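Local coordinates for NTF2 domain-containing protein (Chaetomium thermophilum, PDB 4X2H) that is of uncharacterised function but adopts an NTF2-like fold and pairs with a chain of another protein, consistent with a role in nuclear transport, at residues 34-42 / 99-107; 147-158 / 172-183. All coordinates share one frame; numbering follows the deposited sequence.

Contact 1 (34-42 / 99-107)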
# COMPACT_ATOMS: atom_id res chain seq x y z
N ALA B 34 -20.98 -6.94 -11.30
CA ALA B 34 -21.70 -7.96 -12.07
C ALA B 34 -20.77 -9.04 -12.61
O ALA B 34 -21.02 -10.24 -12.45
CB ALA B 34 -22.46 -7.31 -13.21
N THR B 35 -19.69 -8.62 -13.26
CA THR B 35 -18.78 -9.55 -13.91
C THR B 35 -17.99 -10.38 -12.90
O THR B 35 -17.85 -11.59 -13.05
CB THR B 35 -17.81 -8.81 -14.85
OG1 THR B 35 -18.53 -8.40 -16.02
CG2 THR B 35 -16.64 -9.68 -15.26
N TYR B 36 -17.46 -9.74 -11.86
CA TYR B 36 -16.69 -10.46 -10.86
C TYR B 36 -17.59 -11.41 -10.07
O TYR B 36 -17.15 -12.48 -9.66
CB TYR B 36 -15.97 -9.49 -9.92
CG TYR B 36 -14.71 -8.92 -10.52
CD1 TYR B 36 -13.75 -9.75 -11.10
CD2 TYR B 36 -14.48 -7.56 -10.53
CE1 TYR B 36 -12.59 -9.23 -11.65
CE2 TYR B 36 -13.32 -7.03 -11.08
CZ TYR B 36 -12.38 -7.87 -11.63
OH TYR B 36 -11.24 -7.33 -12.18
N THR B 37 -18.85 -11.04 -9.89
CA THR B 37 -19.79 -11.89 -9.17
C THR B 37 -20.10 -13.14 -10.00
O THR B 37 -20.13 -14.25 -9.46
CB THR B 37 -21.09 -11.14 -8.85
OG1 THR B 37 -20.80 -10.09 -7.91
CG2 THR B 37 -22.13 -12.07 -8.24
N LYS B 38 -20.33 -12.96 -11.29
CA LYS B 38 -20.59 -14.09 -12.18
C LYS B 38 -19.37 -15.01 -12.24
O LYS B 38 -19.49 -16.23 -12.32
CB LYS B 38 -20.95 -13.61 -13.59
CG LYS B 38 -21.36 -14.71 -14.56
CD LYS B 38 -22.79 -15.18 -14.30
CE LYS B 38 -23.16 -16.36 -15.19
NZ LYS B 38 -24.02 -17.34 -14.48
N ALA B 39 -18.18 -14.40 -12.20
CA ALA B 39 -16.94 -15.14 -12.28
C ALA B 39 -16.58 -15.83 -10.96
O ALA B 39 -15.67 -16.65 -10.91
CB ALA B 39 -15.81 -14.22 -12.70
N GLY B 40 -17.30 -15.48 -9.90
CA GLY B 40 -17.08 -16.09 -8.59
C GLY B 40 -15.88 -15.52 -7.87
O GLY B 40 -15.20 -16.23 -7.14
N HIS B 41 -15.63 -14.23 -8.06
CA HIS B 41 -14.55 -13.57 -7.33
C HIS B 41 -14.83 -13.69 -5.84
O HIS B 41 -15.97 -13.56 -5.41
CB HIS B 41 -14.43 -12.10 -7.74
CG HIS B 41 -13.13 -11.47 -7.36
ND1 HIS B 41 -12.82 -11.13 -6.06
CD2 HIS B 41 -12.05 -11.12 -8.10
CE1 HIS B 41 -11.61 -10.60 -6.02
NE2 HIS B 41 -11.12 -10.58 -7.25
N PRO B 42 -13.79 -13.96 -5.04
CA PRO B 42 -14.06 -13.99 -3.60
C PRO B 42 -14.46 -12.61 -3.09
O PRO B 42 -14.19 -11.62 -3.76
CB PRO B 42 -12.72 -14.44 -3.00
CG PRO B 42 -11.70 -14.14 -4.04
CD PRO B 42 -12.39 -14.30 -5.35
N ALA B 99 0.51 -6.59 -14.50
CA ALA B 99 0.18 -5.83 -15.70
C ALA B 99 -0.58 -6.69 -16.71
O ALA B 99 -1.01 -6.18 -17.74
CB ALA B 99 1.45 -5.28 -16.32
N ASP B 100 -0.72 -7.98 -16.41
CA ASP B 100 -1.40 -8.92 -17.30
C ASP B 100 -2.58 -9.54 -16.56
O ASP B 100 -2.80 -10.75 -16.62
CB ASP B 100 -0.44 -10.00 -17.78
CG ASP B 100 -1.01 -10.86 -18.91
OD1 ASP B 100 -1.93 -10.39 -19.62
OD2 ASP B 100 -0.55 -12.01 -19.07
N TYR B 101 -3.33 -8.72 -15.85
CA TYR B 101 -4.45 -9.21 -15.06
C TYR B 101 -5.54 -9.74 -15.99
O TYR B 101 -5.95 -9.05 -16.92
CB TYR B 101 -4.99 -8.09 -14.16
CG TYR B 101 -6.07 -8.55 -13.22
CD1 TYR B 101 -5.75 -9.07 -11.97
CD2 TYR B 101 -7.41 -8.48 -13.58
CE1 TYR B 101 -6.74 -9.50 -11.11
CE2 TYR B 101 -8.40 -8.91 -12.73
CZ TYR B 101 -8.06 -9.41 -11.49
OH TYR B 101 -9.05 -9.84 -10.64
N ARG B 102 -5.98 -10.98 -15.74
CA ARG B 102 -6.89 -11.67 -16.65
C ARG B 102 -8.16 -12.21 -16.00
O ARG B 102 -9.04 -12.70 -16.71
CB ARG B 102 -6.19 -12.84 -17.33
CG ARG B 102 -4.87 -12.52 -17.98
CD ARG B 102 -4.48 -13.61 -18.96
NE ARG B 102 -3.60 -13.10 -20.01
CZ ARG B 102 -3.54 -13.57 -21.25
NH1 ARG B 102 -4.31 -14.59 -21.62
NH2 ARG B 102 -2.70 -13.03 -22.12
N PHE B 103 -8.25 -12.19 -14.68
CA PHE B 103 -9.38 -12.86 -14.05
C PHE B 103 -10.69 -12.18 -14.41
O PHE B 103 -10.84 -10.97 -14.24
CB PHE B 103 -9.24 -12.94 -12.53
CG PHE B 103 -10.38 -13.67 -11.89
CD1 PHE B 103 -10.45 -15.05 -11.97
CD2 PHE B 103 -11.41 -12.98 -11.28
CE1 PHE B 103 -11.51 -15.74 -11.41
CE2 PHE B 103 -12.48 -13.67 -10.71
CZ PHE B 103 -12.53 -15.05 -10.78
N ALA B 104 -11.63 -12.98 -14.91
CA ALA B 104 -12.96 -12.54 -15.29
C ALA B 104 -12.95 -11.61 -16.51
O ALA B 104 -13.97 -11.03 -16.87
CB ALA B 104 -13.66 -11.85 -14.11
N ALA B 105 -11.79 -11.48 -17.15
CA ALA B 105 -11.61 -10.54 -18.24
C ALA B 105 -12.38 -10.95 -19.49
O ALA B 105 -12.32 -12.11 -19.90
CB ALA B 105 -10.14 -10.39 -18.57
N PRO B 106 -13.11 -10.01 -20.11
CA PRO B 106 -13.64 -10.28 -21.45
C PRO B 106 -12.51 -10.60 -22.41
O PRO B 106 -11.47 -9.94 -22.35
CB PRO B 106 -14.34 -8.97 -21.84
CG PRO B 106 -14.61 -8.28 -20.56
CD PRO B 106 -13.51 -8.68 -19.62
N GLN B 107 -12.70 -11.60 -23.26
CA GLN B 107 -11.64 -12.02 -24.16
C GLN B 107 -11.09 -10.85 -24.97
O GLN B 107 -9.89 -10.76 -25.20
CB GLN B 107 -12.15 -13.11 -25.10
CG GLN B 107 -11.09 -13.68 -26.01
CD GLN B 107 -11.67 -14.68 -26.99
OE1 GLN B 107 -12.85 -15.03 -26.91
NE2 GLN B 107 -10.85 -15.14 -27.92
O HOH W 1 -8.64 -10.46 -8.05
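Ala39, in the last turn of helix 34-39, packs against Ala104 in the loop 99-107, their CB atoms just 3.5 Å apart, closer than ordinary van der Waals contact. Ala104 belongs to the type II turn from Arg102 to Ala105. Its methyl also lies 3.7 Å from Tyr36 CD1, while its carbonyl oxygen meets Thr35 CG2 at 3.4 Å. Positive phi at Gly40 closes the helix in a Schellman motif.

The aromatic contacts flank these methyls. The Phe103 side chain extends away from its own backbone N (chi1 -178°), which carries the ring from the turn to the helix end, where CZ is 3.5 Å from Ala39 O. His41 crosses that ring at 68° between planes, its CD2 3.7 Å from Phe103 CE2. At the edge of the Tyr36 ring, close to its plane, sits Phe103 O, which is hydrogen-bonded to Trp159. Tyr36 and Tyr101 approach from opposite directions, Tyr36 OH reaching to 3.3 Å from Tyr101 CE2; the polar partner of that hydroxyl is Pro157 O on strand 145-157. An alanine in place of Tyr36 would probably leave Pro157 O without this mate and open a gap between Ala104, Phe103 and the Tyr101 ring.

No direct hydrogen bond joins the segments; one water bridges His41 NE2 and Tyr101 OH. The other ring nitrogen, His41 ND1, donates to Pro42 O at 2.7 Å on an in-plane lone pair; with both nitrogens engaged, the imidazole is likely to be held in its rotation. On the outside, Phe103 stacks on a polar side chain of the chain of another protein. The contact thus ties a short helix to a strand-to-helix loop at one end of the NTF2-like sheet, beside the heterodimer surface.

Contact 2 (147-158 / 172-183)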
# COMPACT_ATOMS: atom_id res chain seq x y z
N GLN B 147 -5.62 11.50 14.35
CA GLN B 147 -4.93 10.24 14.08
C GLN B 147 -4.15 10.33 12.79
O GLN B 147 -4.50 11.09 11.89
CB GLN B 147 -5.91 9.07 13.96
CG GLN B 147 -6.69 8.74 15.21
CD GLN B 147 -7.59 7.54 14.98
OE1 GLN B 147 -8.38 7.52 14.03
NE2 GLN B 147 -7.47 6.54 15.84
N HIS B 148 -3.09 9.54 12.69
CA HIS B 148 -2.46 9.25 11.42
C HIS B 148 -3.15 8.03 10.84
O HIS B 148 -3.44 7.10 11.59
CB HIS B 148 -0.96 9.00 11.60
CG HIS B 148 -0.24 8.72 10.32
ND1 HIS B 148 -0.03 9.68 9.35
CD2 HIS B 148 0.32 7.58 9.85
CE1 HIS B 148 0.62 9.14 8.34
NE2 HIS B 148 0.85 7.87 8.61
N PHE B 149 -3.47 8.02 9.55
CA PHE B 149 -3.98 6.80 8.94
C PHE B 149 -3.13 6.37 7.78
O PHE B 149 -2.46 7.17 7.14
CB PHE B 149 -5.44 6.96 8.48
CG PHE B 149 -5.62 7.66 7.16
CD1 PHE B 149 -5.81 9.02 7.12
CD2 PHE B 149 -5.66 6.94 5.97
CE1 PHE B 149 -5.99 9.68 5.91
CE2 PHE B 149 -5.84 7.59 4.76
CZ PHE B 149 -6.01 8.97 4.74
N ASN B 150 -3.14 5.06 7.57
CA ASN B 150 -2.47 4.42 6.46
C ASN B 150 -3.43 3.39 5.88
O ASN B 150 -3.84 2.46 6.57
CB ASN B 150 -1.16 3.79 6.92
CG ASN B 150 -0.48 2.98 5.83
OD1 ASN B 150 -0.08 1.85 6.05
ND2 ASN B 150 -0.35 3.57 4.65
N ASP B 151 -3.80 3.60 4.62
CA ASP B 151 -4.67 2.69 3.87
C ASP B 151 -3.85 1.98 2.81
O ASP B 151 -3.02 2.61 2.16
CB ASP B 151 -5.81 3.46 3.19
CG ASP B 151 -7.14 3.36 3.93
OD1 ASP B 151 -7.39 2.35 4.62
OD2 ASP B 151 -7.94 4.31 3.80
N VAL B 152 -4.07 0.69 2.62
CA VAL B 152 -3.54 0.01 1.45
C VAL B 152 -4.67 -0.72 0.74
O VAL B 152 -5.57 -1.27 1.37
CB VAL B 152 -2.39 -0.98 1.79
CG1 VAL B 152 -1.16 -0.21 2.31
CG2 VAL B 152 -2.84 -2.05 2.77
N PHE B 153 -4.62 -0.69 -0.59
CA PHE B 153 -5.64 -1.30 -1.43
C PHE B 153 -4.99 -2.14 -2.50
O PHE B 153 -3.93 -1.77 -3.03
CB PHE B 153 -6.51 -0.26 -2.13
CG PHE B 153 -7.20 0.70 -1.22
CD1 PHE B 153 -6.60 1.90 -0.88
CD2 PHE B 153 -8.47 0.44 -0.75
CE1 PHE B 153 -7.24 2.80 -0.07
CE2 PHE B 153 -9.12 1.34 0.07
CZ PHE B 153 -8.50 2.52 0.41
N ILE B 154 -5.63 -3.25 -2.85
CA ILE B 154 -5.36 -3.89 -4.12
C ILE B 154 -6.53 -3.59 -5.05
O ILE B 154 -7.68 -3.92 -4.75
CB ILE B 154 -5.14 -5.40 -3.98
CG1 ILE B 154 -3.87 -5.66 -3.16
CG2 ILE B 154 -5.00 -6.05 -5.35
CD1 ILE B 154 -3.66 -7.10 -2.77
N LEU B 155 -6.22 -2.94 -6.16
CA LEU B 155 -7.23 -2.57 -7.14
C LEU B 155 -7.17 -3.46 -8.37
O LEU B 155 -6.08 -3.80 -8.82
CB LEU B 155 -7.07 -1.12 -7.56
CG LEU B 155 -7.16 -0.07 -6.45
CD1 LEU B 155 -6.79 1.28 -7.01
CD2 LEU B 155 -8.56 -0.04 -5.83
N VAL B 156 -8.33 -3.83 -8.90
CA VAL B 156 -8.42 -4.64 -10.11
C VAL B 156 -9.34 -3.95 -11.13
O VAL B 156 -10.16 -3.11 -10.76
CB VAL B 156 -8.92 -6.07 -9.82
CG1 VAL B 156 -7.91 -6.84 -8.97
CG2 VAL B 156 -10.28 -6.04 -9.13
N PRO B 157 -9.20 -4.30 -12.42
CA PRO B 157 -10.02 -3.66 -13.46
C PRO B 157 -11.52 -3.91 -13.29
O PRO B 157 -11.92 -5.02 -12.94
CB PRO B 157 -9.52 -4.32 -14.75
CG PRO B 157 -8.18 -4.83 -14.44
CD PRO B 157 -8.20 -5.21 -12.99
N ASN B 158 -12.32 -2.88 -13.52
CA ASN B 158 -13.77 -3.05 -13.62
C ASN B 158 -14.13 -3.32 -15.07
O ASN B 158 -14.22 -2.39 -15.88
CB ASN B 158 -14.51 -1.81 -13.11
CG ASN B 158 -16.03 -2.01 -13.08
OD1 ASN B 158 -16.55 -2.97 -13.65
ND2 ASN B 158 -16.73 -1.10 -12.42
N LYS B 172 -13.54 2.74 -12.52
CA LYS B 172 -12.73 2.04 -13.52
C LYS B 172 -11.95 0.88 -12.93
O LYS B 172 -11.69 -0.12 -13.61
CB LYS B 172 -11.76 3.01 -14.20
CG LYS B 172 -12.38 3.90 -15.26
CD LYS B 172 -11.33 4.81 -15.87
CE LYS B 172 -11.65 5.20 -17.30
NZ LYS B 172 -12.80 6.14 -17.39
N TYR B 173 -11.56 1.03 -11.66
CA TYR B 173 -10.87 -0.02 -10.92
C TYR B 173 -11.52 -0.21 -9.55
O TYR B 173 -11.91 0.77 -8.90
CB TYR B 173 -9.38 0.32 -10.79
CG TYR B 173 -8.72 0.37 -12.14
CD1 TYR B 173 -8.74 1.54 -12.90
CD2 TYR B 173 -8.12 -0.75 -12.69
CE1 TYR B 173 -8.16 1.59 -14.15
CE2 TYR B 173 -7.53 -0.72 -13.94
CZ TYR B 173 -7.56 0.45 -14.67
OH TYR B 173 -6.99 0.49 -15.92
N LEU B 174 -11.63 -1.47 -9.13
CA LEU B 174 -12.37 -1.83 -7.93
C LEU B 174 -11.45 -2.39 -6.85
O LEU B 174 -10.38 -2.90 -7.14
CB LEU B 174 -13.45 -2.85 -8.26
CG LEU B 174 -14.48 -2.38 -9.29
CD1 LEU B 174 -15.30 -3.56 -9.79
CD2 LEU B 174 -15.38 -1.31 -8.69
N ILE B 175 -11.89 -2.30 -5.60
CA ILE B 175 -11.11 -2.79 -4.47
C ILE B 175 -11.31 -4.28 -4.26
O ILE B 175 -12.42 -4.74 -3.96
CB ILE B 175 -11.47 -2.07 -3.17
CG1 ILE B 175 -11.35 -0.55 -3.34
CG2 ILE B 175 -10.57 -2.54 -2.03
CD1 ILE B 175 -12.10 0.21 -2.28
N ALA B 176 -10.22 -5.03 -4.39
CA ALA B 176 -10.21 -6.47 -4.13
C ALA B 176 -9.73 -6.76 -2.72
O ALA B 176 -10.16 -7.73 -2.10
CB ALA B 176 -9.34 -7.17 -5.14
N SER B 177 -8.81 -5.93 -2.23
CA SER B 177 -8.31 -6.02 -0.86
C SER B 177 -8.15 -4.62 -0.30
O SER B 177 -7.86 -3.68 -1.04
CB SER B 177 -6.97 -6.75 -0.78
OG SER B 177 -7.09 -8.12 -1.11
N HIS B 178 -8.32 -4.50 1.01
CA HIS B 178 -8.25 -3.22 1.69
C HIS B 178 -7.82 -3.45 3.13
O HIS B 178 -8.44 -4.24 3.83
CB HIS B 178 -9.60 -2.52 1.64
CG HIS B 178 -9.66 -1.24 2.43
ND1 HIS B 178 -10.85 -0.70 2.87
CD2 HIS B 178 -8.69 -0.40 2.85
CE1 HIS B 178 -10.60 0.42 3.53
NE2 HIS B 178 -9.30 0.62 3.53
N LYS B 179 -6.74 -2.78 3.54
CA LYS B 179 -6.35 -2.74 4.94
C LYS B 179 -6.28 -1.30 5.41
O LYS B 179 -5.60 -0.47 4.80
CB LYS B 179 -5.00 -3.41 5.18
CG LYS B 179 -4.90 -4.83 4.68
CD LYS B 179 -3.50 -5.37 4.93
CE LYS B 179 -3.37 -6.82 4.51
NZ LYS B 179 -4.38 -7.68 5.19
N TYR B 180 -6.97 -1.04 6.51
CA TYR B 180 -7.01 0.28 7.11
C TYR B 180 -6.33 0.25 8.46
O TYR B 180 -6.56 -0.66 9.25
CB TYR B 180 -8.46 0.75 7.25
CG TYR B 180 -8.66 2.03 8.01
CD1 TYR B 180 -8.78 2.03 9.39
CD2 TYR B 180 -8.75 3.24 7.34
CE1 TYR B 180 -8.99 3.21 10.08
CE2 TYR B 180 -8.96 4.42 8.02
CZ TYR B 180 -9.07 4.40 9.39
OH TYR B 180 -9.28 5.58 10.07
N ARG B 181 -5.49 1.25 8.71
CA ARG B 181 -4.88 1.45 10.01
C ARG B 181 -4.91 2.92 10.37
O ARG B 181 -4.58 3.78 9.56
CB ARG B 181 -3.43 0.95 10.02
CG ARG B 181 -3.30 -0.54 10.23
CD ARG B 181 -3.57 -0.91 11.69
NE ARG B 181 -3.57 -2.35 11.92
CZ ARG B 181 -3.94 -2.93 13.05
NH1 ARG B 181 -4.35 -2.19 14.08
NH2 ARG B 181 -3.91 -4.25 13.17
N ALA B 182 -5.32 3.20 11.61
CA ALA B 182 -5.29 4.54 12.14
C ALA B 182 -4.87 4.47 13.60
O ALA B 182 -5.24 3.53 14.31
CB ALA B 182 -6.65 5.21 11.99
N TYR B 183 -4.07 5.43 14.03
CA TYR B 183 -3.55 5.43 15.40
C TYR B 183 -3.07 6.82 15.78
O TYR B 183 -2.93 7.69 14.92
CB TYR B 183 -2.42 4.41 15.54
CG TYR B 183 -1.43 4.46 14.40
CD1 TYR B 183 -0.38 5.37 14.40
CD2 TYR B 183 -1.54 3.60 13.32
CE1 TYR B 183 0.52 5.42 13.36
CE2 TYR B 183 -0.64 3.64 12.28
CZ TYR B 183 0.39 4.55 12.30
OH TYR B 183 1.29 4.59 11.26
OXT TYR B 183 -2.81 7.10 16.96
O HOH W 2 -10.05 5.80 12.68
O HOH W 3 -5.65 6.76 18.07
O HOH W 4 -3.24 -0.28 6.51
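Phe153 and His178 stack side by side on an antiparallel strand pair in the curved mixed sheet of the NTF2-like fold. Strands 147-157 and 177-182 run at 168° to each other. Opposite Ile154 the ladder slips by one residue at a classic beta bulge: Ala176 N and, weakly, Ser177 N both donate to Ile154 O. Segment 172-183 pairs through Leu174 with Val156, then turns a corner at Ala176 and continues as strand 177-182.

His178 knits together the face carrying Phe153 and Asp151. Its CB lies 4.0 Å from Phe153 CD2. Because CG stands anti to the backbone N (chi1 175°), the imidazole runs alongside the phenyl ring in an offset stack, planes 19° apart. CG is 3.5 Å from Phe153 CE2, and CD2 is closer still to the same atom, at 3.3 Å, with that carbon over the rim of the imidazole. CE1 lies 3.9 Å from Phe153 CE2, and ND1 bonds to Tyr29 OH. At the tip, NE2, near Phe153 CZ, donates in its ring plane to Asp151 OD1 at 2.8 Å, arriving from above the carboxylate plane. Asp151 OD2 is held by Tyr16 OH from helix 3-20; His178 and Tyr16 together would probably stabilise the negative charge of Asp151. Ile175 CG2 meets the edge of the Phe153 ring, 3.9 Å from Phe153 CD2.

On the other face, Val152 CG2 presses on Lys179 CB at 3.5 Å. Asn150, Ser177, Lys179 and Arg181 on this side reach toward the chain of another protein, whose acidic side chain pairs with Arg181 NE. Near the C-terminus, Gln147 OE1 and Tyr180 OH share one water, which donates to Gln147 OE1 at 2.8 Å and accepts from the tyrosine hydroxyl.

How the contacts relate
Contact 1 closes along the chain before contact 2 opens, and their centres lie about 19 Å apart. Contact 2 sits near the centre of the chain, pairing the two strands in the middle of the mixed sheet, whereas contact 1 lies toward the periphery, where strand 145-157 ends. They meet at that strand end: besides its probable hydrogen bond to Pro157, Tyr36 OH lies 3.4 Å from Val156 CG2, Tyr101 CD2 rests 3.4 Å from Pro157 CD, and Tyr101 CZ packs on Val156 CG1. The helix and loop of contact 1 are thereby anchored to the sheet of contact 2. Both contacts also reach the chain of another protein, so sheet and periphery contribute to one assembly.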